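Local coordinates for type IV secretion system protein DotB (Yersinia pseudotuberculosis IP 31758, PDB 6GEF) that probably hydrolyses ATP as a six-subunit motor of the GSP E family that serves a type IVb secretion system, at residues I56-G61 with A146-R151; D315-T320 with D348-L353. One frame throughout, in Å; residues are numbered along the deposited sequence.

In the fold
Contact 1 comes first along the chain and is complete before contact 2 begins. It joins two neighbouring central strands, 53-59 and 143-153, of the six-stranded antiparallel sheet in the N-terminal part. Contact 2 belongs to the ATPase part, where helix 306-319, which runs straight into strand 320-330 of the mixed seven-stranded sheet, meets helix 347-355. The two share no sheet or helix: their centres are 47 Å apart on opposite sides of the chain's centre, and their nearest atoms are about 29 Å apart. Both sites also reach neighbouring copies, contact 1 the second subunit and contact 2 the third, so each end of the molecule takes part in the hexamer.

Contact 1: I56-G61 with A146-R151; sequences IIIKQG and AEIVMR
Ile56 to Ile58 pair with Ile148 to Met150 as adjacent antiparallel strands in the middle of the N-terminal sheet, the segment axes 4.8 Å apart at closest approach, with 170° between their N-to-C directions. Ile56-Met150 and Ile58-Ile148 are the hydrogen-bonded pairs, each closed by two backbone bonds; Ile148 N to Ile58 O, at 2.9 Å, is almost straight. Ile57-Val149 is the non-hydrogen-bonded pair between them, where the CA-H groups of both residues approach carbonyl oxygens: Ile57 CA lies 3.4 Å from Ile148 O.

One face of this pair is wholly apolar. Ile56 and Met150 lie side by side and point the same way, with Ile56 CG1 anti to the backbone N (chi1 163°) and CG2 turned to Met150. The Met150 chain folds back at chi3, bringing its methyl CE to both CG2 and CD1 of Ile56. Next to them Ile58 lays CD1 against Ile148 CG2, 4.1 Å away. Helix 38-50 packs on Ile56 and Met150, helix 82-93 on Ile58 and Ile148, so this face looks into the domain's interior.

The other face, carrying Ile57, Lys59, Glu147 and Val149, meets the second subunit. Though oppositely charged, Lys59 and Glu147 meet through their carbon chains, CG of one against CG of the other, and send their polar ends to separate partners on that subunit: Lys59 NZ bonds to the backbone oxygen of its Ile233, and Glu147 OE1 forms a salt bridge with NH1 of its Arg255.

Contact 2: D315-T320 with D348-L353; sequences DLVETT and DIREQL
Two antiparallel helices of the ATPase part pack here, the C-terminal end of helix 306-319 against helix 347-355, with segment axes 9.4 Å apart and 166° between their directions. The chain between them runs out along strand 320-330 and back along strand 336-344, the edge hairpin of the mixed sheet, so the contact closes over that hairpin's base.

Val317 and Arg350 carry it. With chi1 at 173°, Val317 swings CG1 across from its own N, which sets that methyl against the second helix, 3.9 Å from Leu353 CB and touching the backbone oxygen of Arg350. Leu353 continues the apolar layer to Val362 and Leu369 of helix 362-372 and to Phe345.

The Arg350 chain bends at chi2 and then runs nearly extended across the gap, its CG passing 3.3 Å from Val317 O. That oxygen lies at the edge of the guanidinium, in its plane, and receives a weak hydrogen bond from NE. NH2 reaches past it to Glu318 O, which sits oblique to the group; the modelled bond is very short and strongly bent, so its exact length should not be pressed. Thr320 O is also near Arg350 NH2, at 3.4 Å, but poorly angled for a bond.

On the first helix, Asp315 O takes both the backbone N and the OG1 of Thr319, from opposite faces of its plane, the hydroxyl at 2.6 Å. The carboxylate of Asp315 makes a salt bridge to Arg397 of the third subunit.

Arg350 thus brings its positive charge to backbone carbonyls at a helix C-terminus, where the helix dipole would probably favour a cation. Glu318, whose OE1 is 4.9 Å from Arg350 NE, may add to that attraction without direct contact, while Arg321, close to Arg350 NH1, would probably offset part of it.

Contact 1: I56-G61 with A146-R151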
loop_
_atom_site.group_PDB
_atom_site.type_symbol
_atom_site.label_atom_id
_atom_site.label_comp_id
_atom_site.label_asym_id
_atom_site.label_seq_id
_atom_site.Cartn_x
_atom_site.Cartn_y
_atom_site.Cartn_z
ATOM N N ILE A 56 -3.522 24.900 -36.121
ATOM C CA ILE A 56 -3.835 26.311 -35.980
ATOM C C ILE A 56 -3.831 26.641 -34.483
ATOM O O ILE A 56 -4.373 25.897 -33.663
ATOM C CB ILE A 56 -5.199 26.678 -36.603
ATOM C CG1 ILE A 56 -5.658 28.044 -36.067
ATOM C CG2 ILE A 56 -6.220 25.651 -36.344
ATOM C CD1 ILE A 56 -7.014 28.480 -36.570
ATOM N N ILE A 57 -3.179 27.739 -34.141
ATOM C CA ILE A 57 -2.990 28.168 -32.774
ATOM C C ILE A 57 -3.636 29.517 -32.598
ATOM O O ILE A 57 -3.286 30.469 -33.295
ATOM C CB ILE A 57 -1.469 28.234 -32.402
ATOM C CG1 ILE A 57 -0.778 26.944 -32.834
ATOM C CG2 ILE A 57 -1.308 28.444 -30.918
ATOM C CD1 ILE A 57 0.669 26.890 -32.419
ATOM N N ILE A 58 -4.550 29.609 -31.647
ATOM C CA ILE A 58 -5.159 30.875 -31.229
ATOM C C ILE A 58 -4.697 31.158 -29.814
ATOM O O ILE A 58 -5.035 30.422 -28.891
ATOM C CB ILE A 58 -6.689 30.826 -31.314
ATOM C CG1 ILE A 58 -7.153 30.315 -32.683
ATOM C CG2 ILE A 58 -7.282 32.176 -31.014
ATOM C CD1 ILE A 58 -7.021 28.829 -32.901
ATOM N N LYS A 59 -3.910 32.218 -29.658
ATOM C CA LYS A 59 -3.502 32.688 -28.331
ATOM C C LYS A 59 -3.594 34.201 -28.301
ATOM O O LYS A 59 -3.359 34.872 -29.301
ATOM C CB LYS A 59 -2.076 32.246 -27.997
ATOM C CG LYS A 59 -1.715 32.424 -26.548
ATOM C CD LYS A 59 -0.216 32.132 -26.333
ATOM C CE LYS A 59 0.644 33.356 -26.614
ATOM N NZ LYS A 59 1.741 33.465 -25.581
ATOM N N GLN A 60 -3.937 34.729 -27.128
ATOM C CA GLN A 60 -3.888 36.170 -26.889
ATOM C C GLN A 60 -2.486 36.747 -27.221
ATOM O O GLN A 60 -1.482 36.013 -27.120
ATOM C CB GLN A 60 -4.222 36.481 -25.448
ATOM C CG GLN A 60 -4.670 37.908 -25.209
ATOM C CD GLN A 60 -3.508 38.923 -25.170
ATOM O OE1 GLN A 60 -2.323 38.567 -25.127
ATOM N NE2 GLN A 60 -3.851 40.172 -25.215
ATOM N N GLY A 61 -2.462 37.953 -27.701
ATOM C CA GLY A 61 -1.219 38.652 -27.927
ATOM C C GLY A 61 -0.497 38.287 -29.193
ATOM O O GLY A 61 0.485 38.967 -29.540
ATOM N N ALA A 146 -6.901 31.463 -22.140
ATOM C CA ALA A 146 -6.854 30.202 -22.867
ATOM C C ALA A 146 -5.843 30.278 -24.009
ATOM O O ALA A 146 -5.588 31.333 -24.567
ATOM C CB ALA A 146 -8.247 29.891 -23.413
ATOM N N GLU A 147 -5.286 29.132 -24.318
ATOM C CA GLU A 147 -4.674 28.881 -25.641
ATOM C C GLU A 147 -5.442 27.754 -26.309
ATOM O O GLU A 147 -5.712 26.726 -25.681
ATOM C CB GLU A 147 -3.192 28.496 -25.496
ATOM C CG GLU A 147 -2.285 29.227 -26.469
ATOM C CD GLU A 147 -1.572 28.296 -27.409
ATOM O OE1 GLU A 147 -1.012 27.281 -26.930
ATOM O OE2 GLU A 147 -1.543 28.590 -28.621
ATOM N N ILE A 148 -5.773 27.948 -27.573
ATOM C CA ILE A 148 -6.490 26.957 -28.372
ATOM C C ILE A 148 -5.532 26.411 -29.424
ATOM O O ILE A 148 -4.835 27.180 -30.104
ATOM C CB ILE A 148 -7.736 27.559 -29.047
ATOM C CG1 ILE A 148 -8.692 28.132 -27.996
ATOM C CG2 ILE A 148 -8.440 26.521 -29.878
ATOM C CD1 ILE A 148 -9.269 29.491 -28.386
ATOM N N VAL A 149 -5.491 25.087 -29.544
ATOM C CA VAL A 149 -4.779 24.408 -30.609
ATOM C C VAL A 149 -5.724 23.467 -31.317
ATOM O O VAL A 149 -6.368 22.640 -30.686
ATOM C CB VAL A 149 -3.562 23.630 -30.048
ATOM C CG1 VAL A 149 -2.804 22.942 -31.169
ATOM C CG2 VAL A 149 -2.606 24.585 -29.336
ATOM N N MET A 150 -5.825 23.614 -32.631
ATOM C CA MET A 150 -6.678 22.778 -33.471
ATOM C C MET A 150 -5.802 22.008 -34.441
ATOM O O MET A 150 -4.983 22.591 -35.143
ATOM C CB MET A 150 -7.687 23.624 -34.259
ATOM C CG MET A 150 -8.374 24.697 -33.420
ATOM S SD MET A 150 -9.997 25.151 -34.143
ATOM C CE MET A 150 -9.423 25.922 -35.613
ATOM N N ARG A 151 -5.993 20.681 -34.476
ATOM C CA ARG A 151 -5.186 19.795 -35.299
ATOM C C ARG A 151 -6.092 19.166 -36.340
ATOM O O ARG A 151 -6.974 18.350 -35.996
ATOM C CB ARG A 151 -4.512 18.707 -34.433
ATOM C CG ARG A 151 -3.394 19.265 -33.550
ATOM C CD ARG A 151 -3.208 18.493 -32.257
ATOM N NE ARG A 151 -4.424 18.486 -31.434
ATOM C CZ ARG A 151 -4.836 17.452 -30.702
ATOM N NH1 ARG A 151 -4.144 16.287 -30.689
ATOM N NH2 ARG A 151 -5.943 17.595 -29.961
#

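Contact 2: D315-T320 with D348-L353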
loop_
_atom_site.group_PDB
_atom_site.type_symbol
_atom_site.label_atom_id
_atom_site.label_comp_id
_atom_site.label_asym_id
_atom_site.label_seq_id
_atom_site.Cartn_x
_atom_site.Cartn_y
_atom_site.Cartn_z
ATOM N N ASP A 315 13.189 -14.190 -30.678
ATOM C CA ASP A 315 11.821 -13.867 -31.048
ATOM C C ASP A 315 11.754 -12.619 -31.937
ATOM O O ASP A 315 11.034 -12.597 -32.928
ATOM C CB ASP A 315 10.957 -13.672 -29.784
ATOM C CG ASP A 315 10.320 -14.960 -29.317
ATOM O OD1 ASP A 315 10.081 -15.841 -30.150
ATOM O OD2 ASP A 315 10.039 -15.114 -28.129
ATOM N N LEU A 316 12.499 -11.591 -31.577
ATOM C CA LEU A 316 12.428 -10.325 -32.324
ATOM C C LEU A 316 12.917 -10.481 -33.747
ATOM O O LEU A 316 12.326 -9.922 -34.666
ATOM C CB LEU A 316 13.205 -9.243 -31.574
ATOM C CG LEU A 316 13.191 -7.865 -32.188
ATOM C CD1 LEU A 316 13.930 -7.896 -33.484
ATOM C CD2 LEU A 316 11.779 -7.373 -32.373
ATOM N N VAL A 317 13.989 -11.233 -33.951
ATOM C CA VAL A 317 14.505 -11.453 -35.300
ATOM C C VAL A 317 13.540 -12.339 -36.092
ATOM O O VAL A 317 13.283 -12.092 -37.272
ATOM C CB VAL A 317 15.926 -12.036 -35.258
ATOM C CG1 VAL A 317 16.389 -12.407 -36.640
ATOM C CG2 VAL A 317 16.879 -11.034 -34.639
ATOM N N GLU A 318 13.023 -13.408 -35.462
ATOM C CA GLU A 318 12.186 -14.348 -36.173
ATOM C C GLU A 318 10.790 -13.793 -36.505
ATOM O O GLU A 318 10.160 -14.260 -37.441
ATOM C CB GLU A 318 12.051 -15.648 -35.379
ATOM C CG GLU A 318 13.272 -16.536 -35.443
ATOM C CD GLU A 318 13.182 -17.608 -36.502
ATOM O OE1 GLU A 318 13.829 -17.427 -37.574
ATOM O OE2 GLU A 318 12.489 -18.626 -36.241
ATOM N N THR A 319 10.331 -12.812 -35.746
ATOM C CA THR A 319 8.995 -12.272 -35.921
ATOM C C THR A 319 8.974 -10.992 -36.752
ATOM O O THR A 319 7.961 -10.690 -37.395
ATOM C CB THR A 319 8.335 -11.968 -34.561
ATOM O OG1 THR A 319 8.581 -13.058 -33.677
ATOM C CG2 THR A 319 6.864 -11.789 -34.711
ATOM N N THR A 320 10.078 -10.237 -36.771
ATOM C CA THR A 320 10.155 -9.055 -37.609
ATOM C C THR A 320 10.200 -9.452 -39.082
ATOM O O THR A 320 10.941 -10.359 -39.467
ATOM C CB THR A 320 11.403 -8.253 -37.256
ATOM O OG1 THR A 320 11.423 -7.993 -35.834
ATOM C CG2 THR A 320 11.406 -6.925 -38.011
ATOM N N ASP A 348 17.003 -15.033 -45.380
ATOM C CA ASP A 348 18.446 -14.855 -45.366
ATOM C C ASP A 348 18.887 -13.836 -44.298
ATOM O O ASP A 348 19.768 -14.129 -43.500
ATOM C CB ASP A 348 18.914 -14.413 -46.756
ATOM C CG ASP A 348 20.399 -14.137 -46.816
ATOM O OD1 ASP A 348 21.115 -14.506 -45.880
ATOM O OD2 ASP A 348 20.854 -13.544 -47.824
ATOM N N ILE A 349 18.223 -12.707 -44.260
ATOM C CA ILE A 349 18.576 -11.667 -43.287
ATOM C C ILE A 349 18.403 -12.214 -41.878
ATOM O O ILE A 349 19.291 -12.072 -41.027
ATOM C CB ILE A 349 17.729 -10.390 -43.502
ATOM C CG1 ILE A 349 17.933 -9.856 -44.916
ATOM C CG2 ILE A 349 18.103 -9.345 -42.468
ATOM C CD1 ILE A 349 19.136 -8.999 -45.098
ATOM N N ARG A 350 17.272 -12.867 -41.606
ATOM C CA ARG A 350 17.056 -13.471 -40.301
ATOM C C ARG A 350 18.200 -14.424 -39.889
ATOM O O ARG A 350 18.824 -14.230 -38.847
ATOM C CB ARG A 350 15.731 -14.240 -40.293
ATOM C CG ARG A 350 14.509 -13.403 -39.987
ATOM C CD ARG A 350 13.271 -13.915 -40.720
ATOM N NE ARG A 350 12.055 -13.601 -40.010
ATOM C CZ ARG A 350 10.841 -13.803 -40.509
ATOM N NH1 ARG A 350 10.688 -14.332 -41.757
ATOM N NH2 ARG A 350 9.747 -13.489 -39.780
ATOM N N GLU A 351 18.525 -15.356 -40.795
ATOM C CA GLU A 351 19.609 -16.281 -40.521
ATOM C C GLU A 351 20.926 -15.544 -40.231
ATOM O O GLU A 351 21.636 -15.887 -39.278
ATOM C CB GLU A 351 19.803 -17.249 -41.678
ATOM C CG GLU A 351 19.104 -18.598 -41.484
ATOM C CD GLU A 351 19.522 -19.588 -42.569
ATOM O OE1 GLU A 351 19.726 -20.797 -42.234
ATOM O OE2 GLU A 351 19.690 -19.182 -43.769
ATOM N N GLN A 352 21.194 -14.492 -40.994
ATOM C CA GLN A 352 22.396 -13.707 -40.768
ATOM C C GLN A 352 22.409 -13.068 -39.380
ATOM O O GLN A 352 23.438 -13.049 -38.704
ATOM C CB GLN A 352 22.557 -12.637 -41.850
ATOM C CG GLN A 352 23.863 -11.858 -41.746
ATOM C CD GLN A 352 25.087 -12.732 -41.475
ATOM O OE1 GLN A 352 25.048 -13.693 -40.723
ATOM N NE2 GLN A 352 26.151 -12.464 -42.174
ATOM N N LEU A 353 21.247 -12.571 -38.946
ATOM C CA LEU A 353 21.186 -11.893 -37.653
ATOM C C LEU A 353 21.317 -12.879 -36.517
ATOM O O LEU A 353 22.000 -12.600 -35.518
ATOM C CB LEU A 353 19.890 -11.081 -37.540
ATOM C CG LEU A 353 19.869 -9.725 -38.228
ATOM C CD1 LEU A 353 18.446 -9.188 -38.294
ATOM C CD2 LEU A 353 20.796 -8.770 -37.487
#